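Local coordinates for porin (Pseudomonas aeruginosa, PDB 3T24), which forms a beta-barrel channel in the outer membrane that probably lets small carboxylate-bearing solutes pass into the periplasm, at residues 27-32 with 386-391; 299-304 with 377-382. All coordinates share one frame; numbering follows the deposited sequence.

How the contacts relate
Contact 1 lies at the protein surface and joins strand 14-30 to strand 386-399, the first and last strands of the barrel. Contact 2, partly buried, lies about 10 Å away, centre to centre, and sets the loop segment 299-304 against strand 371-381, the neighbour of strand 386-399. Main-chain ladder bonds and charged side chains dominate contact 1. Contact 2 rests on aliphatic and methionine contacts instead, with its polar groups answered by other residues. The two meet directly: Glu389 O and Ala377 N probably form a hydrogen bond, and Tyr387 packs on Ile301. Arg29 and Arg380 also approach the same sulfate, probably from the crystallisation liquor.

Contact 1 (27-32 with 386-391); sequences DFRQEG and DYDENR. With SO4 (sulfate ion), chain D; SO4 (sulfate ion), chain F; SO4 (sulfate ion), chain G.
Asp27 pairs with Asp388, and Phe28 with Tyr387, where antiparallel strands 14-30 and 386-399 close the barrel. Asp27 N bonds to Asp388 O (2.8 Å), Asp388 N to Asp27 O, and Arg29 N to Asp386 O (2.7 Å). The Arg29 side chain starts with CB 3.9 Å from Asp386 O and near one sulfate. Bends at chi2 and chi3 (-66° and -63°) carry CG and CD past Asp388, with Arg29 CD 3.8 Å from Asp388 OD1. NE bonds weakly to that sulfate. NH1 forms a salt bridge to the syn side of Asp27 OD2 (2.9 Å) and a weak, bent bond to a second sulfate, while NH2 reaches weakly to both. No Arg29 N-H aims at Asp388 OD1; a water donates to it and to Asp27 OD2, 2.6 Å from each. Asp388 OD2 pairs with Arg380, and Asp27 OD1 with Ser34. On the other face of the strands, Tyr387 CB sits over the Phe28 ring, and Phe28 CE1 meets Tyr387 CD1 at 3.6 Å, the rings inclined at 41°. The arginine, shared between Asp27 and weakly held sulfates, and the bridging water probably offset the repulsion between the two carboxylates.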
loop_
_atom_site.group_PDB
_atom_site.type_symbol
_atom_site.label_atom_id
_atom_site.label_comp_id
_atom_site.label_asym_id
_atom_site.label_seq_id
_atom_site.Cartn_x
_atom_site.Cartn_y
_atom_site.Cartn_z
ATOM N N ASP A 27 2.880 -20.047 10.013
ATOM C CA ASP A 27 3.568 -21.295 10.295
ATOM C C ASP A 27 4.932 -21.339 9.576
ATOM O O ASP A 27 4.989 -21.472 8.356
ATOM C CB ASP A 27 2.680 -22.460 9.871
ATOM C CG ASP A 27 3.292 -23.804 10.166
ATOM O OD1 ASP A 27 4.189 -23.909 11.036
ATOM O OD2 ASP A 27 2.862 -24.773 9.518
ATOM N N PHE A 28 6.024 -21.207 10.324
ATOM C CA PHE A 28 7.358 -21.360 9.715
ATOM C C PHE A 28 7.677 -22.808 9.383
ATOM O O PHE A 28 7.613 -23.700 10.239
ATOM C CB PHE A 28 8.455 -20.755 10.582
ATOM C CG PHE A 28 8.359 -19.270 10.696
ATOM C CD1 PHE A 28 9.207 -18.442 9.960
ATOM C CD2 PHE A 28 7.392 -18.687 11.514
ATOM C CE1 PHE A 28 9.108 -17.052 10.053
ATOM C CE2 PHE A 28 7.284 -17.304 11.613
ATOM C CZ PHE A 28 8.148 -16.483 10.879
ATOM N N ARG A 29 8.013 -23.031 8.124
ATOM C CA ARG A 29 8.259 -24.374 7.616
ATOM C C ARG A 29 9.754 -24.648 7.420
ATOM O O ARG A 29 10.469 -23.860 6.799
ATOM C CB ARG A 29 7.526 -24.559 6.287
ATOM C CG ARG A 29 6.061 -24.188 6.337
ATOM C CD ARG A 29 5.255 -25.114 7.255
ATOM N NE ARG A 29 5.246 -26.500 6.795
ATOM C CZ ARG A 29 4.599 -27.489 7.408
ATOM N NH1 ARG A 29 3.885 -27.237 8.498
ATOM N NH2 ARG A 29 4.660 -28.731 6.928
ATOM N N GLN A 30 10.222 -25.774 7.946
ATOM C CA GLN A 30 11.611 -26.189 7.749
ATOM C C GLN A 30 11.578 -27.660 7.395
ATOM O O GLN A 30 11.047 -28.473 8.153
ATOM C CB GLN A 30 12.453 -25.940 9.012
ATOM C CG GLN A 30 13.970 -26.123 8.828
ATOM C CD GLN A 30 14.798 -25.503 9.967
ATOM O OE1 GLN A 30 14.273 -25.170 11.032
ATOM N NE2 GLN A 30 16.096 -25.342 9.733
ATOM N N GLU A 31 12.121 -28.003 6.234
ATOM C CA GLU A 31 11.886 -29.334 5.712
ATOM C C GLU A 31 10.373 -29.367 5.497
ATOM O O GLU A 31 9.761 -28.317 5.261
ATOM C CB GLU A 31 12.376 -30.374 6.727
ATOM C CG GLU A 31 11.914 -31.799 6.518
ATOM C CD GLU A 31 10.976 -32.272 7.620
ATOM O OE1 GLU A 31 11.422 -32.979 8.555
ATOM O OE2 GLU A 31 9.780 -31.936 7.549
ATOM N N GLY A 32 9.755 -30.538 5.573
ATOM C CA GLY A 32 8.313 -30.616 5.422
ATOM C C GLY A 32 7.619 -30.615 6.765
ATOM O O GLY A 32 6.665 -31.369 6.984
ATOM N N ASP A 386 11.093 -20.174 5.416
ATOM C CA ASP A 386 9.832 -20.379 4.710
ATOM C C ASP A 386 8.645 -20.283 5.661
ATOM O O ASP A 386 8.690 -20.820 6.766
ATOM C CB ASP A 386 9.817 -21.757 4.052
ATOM C CG ASP A 386 10.847 -21.886 2.964
ATOM O OD1 ASP A 386 11.481 -20.869 2.618
ATOM O OD2 ASP A 386 11.012 -23.013 2.447
ATOM N N TYR A 387 7.560 -19.649 5.234
ATOM C CA TYR A 387 6.325 -19.797 6.000
ATOM C C TYR A 387 5.036 -19.696 5.214
ATOM O O TYR A 387 5.011 -19.159 4.115
ATOM C CB TYR A 387 6.284 -18.853 7.197
ATOM C CG TYR A 387 6.476 -17.397 6.873
ATOM C CD1 TYR A 387 7.751 -16.857 6.747
ATOM C CD2 TYR A 387 5.389 -16.548 6.734
ATOM C CE1 TYR A 387 7.938 -15.515 6.488
ATOM C CE2 TYR A 387 5.569 -15.191 6.466
ATOM C CZ TYR A 387 6.845 -14.686 6.355
ATOM O OH TYR A 387 7.037 -13.354 6.084
ATOM N N ASP A 388 3.987 -20.266 5.803
ATOM C CA ASP A 388 2.601 -20.084 5.384
ATOM C C ASP A 388 1.933 -19.098 6.323
ATOM O O ASP A 388 2.340 -18.934 7.474
ATOM C CB ASP A 388 1.827 -21.403 5.465
ATOM C CG ASP A 388 2.528 -22.541 4.727
ATOM O OD1 ASP A 388 2.388 -23.715 5.152
ATOM O OD2 ASP A 388 3.215 -22.252 3.724
ATOM N N GLU A 389 0.865 -18.476 5.848
ATOM C CA GLU A 389 0.211 -17.443 6.623
ATOM C C GLU A 389 -1.232 -17.328 6.191
ATOM O O GLU A 389 -1.531 -17.372 5.002
ATOM C CB GLU A 389 0.962 -16.127 6.413
ATOM C CG GLU A 389 0.378 -14.905 7.041
ATOM C CD GLU A 389 1.183 -13.661 6.664
ATOM O OE1 GLU A 389 2.278 -13.475 7.234
ATOM O OE2 GLU A 389 0.737 -12.883 5.789
ATOM N N ASN A 390 -2.125 -17.218 7.169
ATOM C CA ASN A 390 -3.537 -16.937 6.917
ATOM C C ASN A 390 -3.940 -15.660 7.640
ATOM O O ASN A 390 -3.634 -15.489 8.819
ATOM C CB ASN A 390 -4.441 -18.085 7.401
ATOM C CG ASN A 390 -4.153 -19.393 6.692
ATOM O OD1 ASN A 390 -4.677 -19.662 5.608
ATOM N ND2 ASN A 390 -3.311 -20.218 7.301
ATOM N N ARG A 391 -4.618 -14.773 6.927
ATOM C CA ARG A 391 -5.245 -13.604 7.533
ATOM C C ARG A 391 -6.752 -13.664 7.365
ATOM O O ARG A 391 -7.253 -13.868 6.254
ATOM C CB ARG A 391 -4.785 -12.325 6.857
ATOM C CG ARG A 391 -3.317 -12.123 6.875
ATOM C CD ARG A 391 -2.931 -10.956 6.031
ATOM N NE ARG A 391 -1.492 -10.936 5.897
ATOM C CZ ARG A 391 -0.732 -9.903 6.215
ATOM N NH1 ARG A 391 -1.282 -8.792 6.688
ATOM N NH2 ARG A 391 0.578 -9.988 6.050
HETATM S S SO4 D . 6.506 -28.104 3.044
HETATM O O1 SO4 D . 7.452 -29.181 2.782
HETATM O O2 SO4 D . 5.290 -28.613 3.667
HETATM O O3 SO4 D . 7.131 -27.182 3.986
HETATM O O4 SO4 D . 6.207 -27.472 1.757
HETATM S S SO4 F . 1.883 -6.886 6.030
HETATM O O1 SO4 F . 1.910 -6.618 4.594
HETATM O O2 SO4 F . 0.526 -6.762 6.554
HETATM O O3 SO4 F . 2.329 -8.239 6.337
HETATM O O4 SO4 F . 2.767 -5.911 6.675
HETATM S S SO4 G . 3.549 -30.350 10.428
HETATM O O1 SO4 G . 3.094 -30.716 9.087
HETATM O O2 SO4 G . 2.402 -30.011 11.266
HETATM O O3 SO4 G . 4.290 -31.456 11.028
HETATM O O4 SO4 G . 4.431 -29.195 10.335
HETATM O O HOH W 1 1.336 -24.306 7.418
#

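Contact 2 (299-304 with 377-382); sequences IQIGDF and ATMRTN. With SO4 (sulfate ion), chain D.
Ile301, in the loop joining strands 270-280 and 310-319, drives its CD1 into the angle between Ala377 and Met379 of barrel strand 371-381, 3.6 Å from Ala377 CB and 3.7 Å from Met379 CB. Its CG1 branch stands anti to the carbonyl carbon (chi1 -61°), which aims CD1 at the strand, while CG2 lies nearer the methionine methyl. Beside it, the extended Gln300 side chain lays the flat of its amide on the alanine: Ala377 CB is 3.5 Å from Gln300 CD and nearly as close to OE1 and NE2. The same amide is polar at its end, with NE2 bonded to Glu389. Met379 leaves its strand with CG anti to the backbone N (chi1 159°), then bends twice to bring CE 3.5 Å from Gly302 N. Gly302 has no side chain, and the methyl settles directly on its backbone.

Packing is looser toward Phe304, whose CZ stays 4.3 Å from Met379 CE. The strand's other face is different again. There Arg380 curls back over Thr378 CG2, which lies 3.1 Å above the guanidinium plane, and its NH1 bonds to Met379 O (3.0 Å). Its NE holds a sulfate oxygen, O4, at 3.2 Å in the plane of the group.

Against strand 377-381 the loop thus makes van der Waals contacts, while its polar groups bond to neighbouring strands, where Glu353 takes the N-H groups of Ile301 and Gly302. Glu353, with the Ile299 N to Gly302 O backbone bond, probably helps hold the turn while the apolar side chains seat it.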
loop_
_atom_site.group_PDB
_atom_site.type_symbol
_atom_site.label_atom_id
_atom_site.label_comp_id
_atom_site.label_asym_id
_atom_site.label_seq_id
_atom_site.Cartn_x
_atom_site.Cartn_y
_atom_site.Cartn_z
ATOM N N ILE A 299 3.299 -8.628 -3.040
ATOM C CA ILE A 299 2.079 -9.375 -2.719
ATOM C C ILE A 299 1.980 -9.676 -1.222
ATOM O O ILE A 299 2.454 -8.890 -0.405
ATOM C CB ILE A 299 1.939 -10.663 -3.578
ATOM C CG1 ILE A 299 3.158 -11.595 -3.410
ATOM C CG2 ILE A 299 1.746 -10.268 -5.033
ATOM C CD1 ILE A 299 3.015 -12.958 -4.130
ATOM N N GLN A 300 1.379 -10.802 -0.845
ATOM C CA GLN A 300 1.032 -10.947 0.564
ATOM C C GLN A 300 2.246 -11.046 1.460
ATOM O O GLN A 300 2.324 -10.366 2.478
ATOM C CB GLN A 300 0.061 -12.103 0.827
ATOM C CG GLN A 300 -0.411 -12.172 2.287
ATOM C CD GLN A 300 -1.523 -13.210 2.507
ATOM O OE1 GLN A 300 -2.310 -13.514 1.595
ATOM N NE2 GLN A 300 -1.582 -13.767 3.718
ATOM N N ILE A 301 3.209 -11.886 1.096
ATOM C CA ILE A 301 4.344 -12.071 1.995
ATOM C C ILE A 301 5.590 -11.372 1.495
ATOM O O ILE A 301 6.214 -10.626 2.245
ATOM C CB ILE A 301 4.650 -13.538 2.253
ATOM C CG1 ILE A 301 3.453 -14.240 2.918
ATOM C CG2 ILE A 301 5.869 -13.645 3.131
ATOM C CD1 ILE A 301 3.644 -15.781 3.083
ATOM N N GLY A 302 5.926 -11.591 0.223
ATOM C CA GLY A 302 7.146 -11.057 -0.354
ATOM C C GLY A 302 6.952 -9.857 -1.267
ATOM O O GLY A 302 5.925 -9.715 -1.934
ATOM N N ASP A 303 7.938 -8.969 -1.290
ATOM C CA ASP A 303 7.905 -7.868 -2.244
ATOM C C ASP A 303 8.800 -8.102 -3.477
ATOM O O ASP A 303 8.811 -7.305 -4.415
ATOM C CB ASP A 303 8.219 -6.541 -1.556
ATOM C CG ASP A 303 9.587 -6.505 -0.955
ATOM O OD1 ASP A 303 10.401 -7.424 -1.200
ATOM O OD2 ASP A 303 9.859 -5.525 -0.236
ATOM N N PHE A 304 9.537 -9.210 -3.466
ATOM C CA PHE A 304 10.393 -9.588 -4.583
ATOM C C PHE A 304 11.274 -8.445 -5.017
ATOM O O PHE A 304 11.532 -8.250 -6.202
ATOM C CB PHE A 304 9.547 -10.138 -5.731
ATOM C CG PHE A 304 8.834 -11.385 -5.352
ATOM C CD1 PHE A 304 9.396 -12.611 -5.606
ATOM C CD2 PHE A 304 7.638 -11.324 -4.651
ATOM C CE1 PHE A 304 8.750 -13.779 -5.218
ATOM C CE2 PHE A 304 7.006 -12.466 -4.251
ATOM C CZ PHE A 304 7.560 -13.703 -4.528
ATOM N N ALA A 377 -1.509 -17.444 2.133
ATOM C CA ALA A 377 -0.231 -17.333 1.427
ATOM C C ALA A 377 0.772 -18.429 1.762
ATOM O O ALA A 377 0.882 -18.846 2.918
ATOM C CB ALA A 377 0.392 -15.956 1.663
ATOM N N THR A 378 1.509 -18.871 0.738
ATOM C CA THR A 378 2.654 -19.760 0.917
ATOM C C THR A 378 3.882 -19.118 0.291
ATOM O O THR A 378 3.838 -18.686 -0.864
ATOM C CB THR A 378 2.421 -21.127 0.235
ATOM O OG1 THR A 378 1.177 -21.653 0.677
ATOM C CG2 THR A 378 3.501 -22.098 0.608
ATOM N N MET A 379 4.966 -19.043 1.060
ATOM C CA MET A 379 6.232 -18.497 0.579
ATOM C C MET A 379 7.327 -19.561 0.707
ATOM O O MET A 379 7.539 -20.109 1.794
ATOM C CB MET A 379 6.619 -17.250 1.386
ATOM C CG MET A 379 8.135 -16.864 1.338
ATOM S SD MET A 379 8.563 -16.155 -0.249
ATOM C CE MET A 379 7.499 -14.723 -0.313
ATOM N N ARG A 380 7.998 -19.885 -0.393
ATOM C CA ARG A 380 9.138 -20.821 -0.312
ATOM C C ARG A 380 10.413 -20.241 -0.912
ATOM O O ARG A 380 10.377 -19.528 -1.923
ATOM C CB ARG A 380 8.818 -22.169 -0.975
ATOM C CG ARG A 380 7.643 -22.964 -0.339
ATOM C CD ARG A 380 7.995 -23.622 0.996
ATOM N NE ARG A 380 6.859 -24.362 1.561
ATOM C CZ ARG A 380 5.923 -23.823 2.349
ATOM N NH1 ARG A 380 5.990 -22.524 2.698
ATOM N NH2 ARG A 380 4.917 -24.583 2.802
ATOM N N THR A 381 11.547 -20.545 -0.295
ATOM C CA THR A 381 12.816 -20.038 -0.811
ATOM C C THR A 381 13.908 -21.098 -0.810
ATOM O O THR A 381 13.734 -22.194 -0.275
ATOM C CB THR A 381 13.301 -18.781 -0.038
ATOM O OG1 THR A 381 14.060 -19.173 1.109
ATOM C CG2 THR A 381 12.125 -17.915 0.393
ATOM N N ASN A 382 15.035 -20.770 -1.432
ATOM C CA ASN A 382 16.180 -21.670 -1.405
ATOM C C ASN A 382 17.280 -21.137 -0.510
ATOM O O ASN A 382 18.384 -21.623 -0.561
ATOM C CB ASN A 382 16.730 -21.905 -2.815
ATOM C CG ASN A 382 17.471 -20.686 -3.378
ATOM O OD1 ASN A 382 17.476 -19.611 -2.782
ATOM N ND2 ASN A 382 18.089 -20.858 -4.547
HETATM S S SO4 D . 6.506 -28.104 3.044
HETATM O O1 SO4 D . 7.452 -29.181 2.782
HETATM O O2 SO4 D . 5.290 -28.613 3.667
HETATM O O3 SO4 D . 7.131 -27.182 3.986
HETATM O O4 SO4 D . 6.207 -27.472 1.757
#